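Local atomic coordinates of putative glutathione S-transferase (Sinorhizobium meliloti, PDB entry 4MDC), a protein that probably catalyses the conjugation of glutathione to electrophilic substrates, as expected of a homodimeric member of the glutathione S-transferase family. Residues L174-L177 and A178-P182. Residues are numbered along the deposited sequence; the frame is centred on the assembly and turned at random.
Sequences LSWL and AGSRP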
# COMPACT_ATOMS: atom_id res chain seq x y z
N LEU B 174 -0.00 -16.20 -10.33
CA LEU B 174 1.41 -16.52 -10.19
C LEU B 174 1.92 -17.56 -11.21
O LEU B 174 2.99 -17.40 -11.76
CB LEU B 174 1.68 -17.05 -8.77
CG LEU B 174 3.07 -17.49 -8.41
CD1 LEU B 174 4.07 -16.35 -8.54
CD2 LEU B 174 3.10 -18.01 -7.01
N SER B 175 1.17 -18.65 -11.37
CA SER B 175 1.48 -19.64 -12.43
C SER B 175 1.54 -18.97 -13.80
O SER B 175 2.41 -19.30 -14.61
CB SER B 175 0.46 -20.75 -12.45
OG SER B 175 0.66 -21.60 -11.30
N TRP B 176 0.61 -18.08 -14.06
CA TRP B 176 0.58 -17.41 -15.36
C TRP B 176 1.85 -16.56 -15.55
O TRP B 176 2.50 -16.62 -16.64
CB TRP B 176 -0.66 -16.57 -15.57
CG TRP B 176 -0.61 -15.86 -16.90
CD1 TRP B 176 -0.82 -16.42 -18.15
CD2 TRP B 176 -0.31 -14.47 -17.14
NE1 TRP B 176 -0.65 -15.46 -19.12
CE2 TRP B 176 -0.31 -14.28 -18.53
CE3 TRP B 176 0.01 -13.41 -16.33
CZ2 TRP B 176 -0.06 -13.02 -19.12
CZ3 TRP B 176 0.26 -12.15 -16.91
CH2 TRP B 176 0.21 -11.97 -18.30
N LEU B 177 2.19 -15.77 -14.55
CA LEU B 177 3.38 -14.92 -14.58
C LEU B 177 4.63 -15.78 -14.76
O LEU B 177 5.47 -15.51 -15.61
CB LEU B 177 3.50 -14.07 -13.33
CG LEU B 177 2.46 -12.97 -13.11
CD1 LEU B 177 2.48 -12.48 -11.68
CD2 LEU B 177 2.70 -11.80 -14.07
N ALA B 178 4.74 -16.82 -13.96
CA ALA B 178 5.91 -17.67 -13.96
C ALA B 178 6.09 -18.43 -15.25
O ALA B 178 7.21 -18.71 -15.67
CB ALA B 178 5.81 -18.66 -12.79
N GLY B 179 4.99 -18.81 -15.88
CA GLY B 179 5.02 -19.57 -17.11
C GLY B 179 5.21 -18.71 -18.33
O GLY B 179 5.50 -19.23 -19.38
N SER B 180 5.09 -17.40 -18.22
CA SER B 180 5.14 -16.54 -19.38
C SER B 180 6.37 -15.62 -19.48
O SER B 180 6.55 -14.90 -20.48
CB SER B 180 3.84 -15.72 -19.50
OG SER B 180 3.67 -14.84 -18.42
N ARG B 181 7.16 -15.58 -18.41
CA ARG B 181 8.35 -14.75 -18.26
C ARG B 181 9.45 -15.52 -17.51
O ARG B 181 9.14 -16.45 -16.73
CB ARG B 181 8.04 -13.49 -17.46
CG ARG B 181 6.83 -12.71 -17.90
CD ARG B 181 6.33 -11.75 -16.86
NE ARG B 181 5.26 -10.86 -17.38
CZ ARG B 181 4.79 -9.77 -16.76
NH1 ARG B 181 5.28 -9.37 -15.59
NH2 ARG B 181 3.83 -9.04 -17.34
N PRO B 182 10.71 -15.11 -17.65
CA PRO B 182 11.77 -15.83 -16.95
C PRO B 182 11.72 -15.63 -15.44
O PRO B 182 12.03 -16.58 -14.70
CB PRO B 182 13.09 -15.29 -17.53
CG PRO B 182 12.70 -14.54 -18.76
CD PRO B 182 11.24 -14.17 -18.66
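Ala178 N and Gly179 N donate to Leu174 O and Ser175 O, continuing the i to i-4 pattern of helix 167-180 into its last turn, within the all-helical C-terminal domain of the glutathione S-transferase fold. Both bonds measure 2.9 Å, but the N-H angle falls from 162° at Ala178 to 144° at Gly179. Ser180 OG donates to Trp176 O over 2.8 Å, and Ser180 N bonds to Leu177 O at 3.2 Å, a three-residue step with the donor well above the carbonyl plane. Leu177 O also receives a weak bond from Arg181 N (3.3 Å, 126° at the hydrogen), so two successive amides converge on this one acceptor. With its OG between backbone N and carbonyl carbon (chi1 64°), Ser180 turns the hydroxyl back to the preceding turn; OG also lies 4.0 Å from Trp176 CE2, over the centre of one indole face. Arg181 runs alongside Leu177, pointing the same way, and Leu177 CD2 lies over one guanidinium face, 3.9 Å from Arg181 NH1. That NH1 is satisfied by a hydrogen bond to Leu184 O and a salt bridge to Glu116, linking Arg181 to helix 111-145 and to the loop at Leu184. A leucine in place of Arg181 would probably leave the Glu116 carboxylate without this charged mate and Leu184 O without its donor. Leu177 packs on Leu120 of helix 111-145 and Ala178 on Trp220 of helix 215-225; Ala178 CB comes within 3.3 Å of Leu174 O, the acceptor of its own amide.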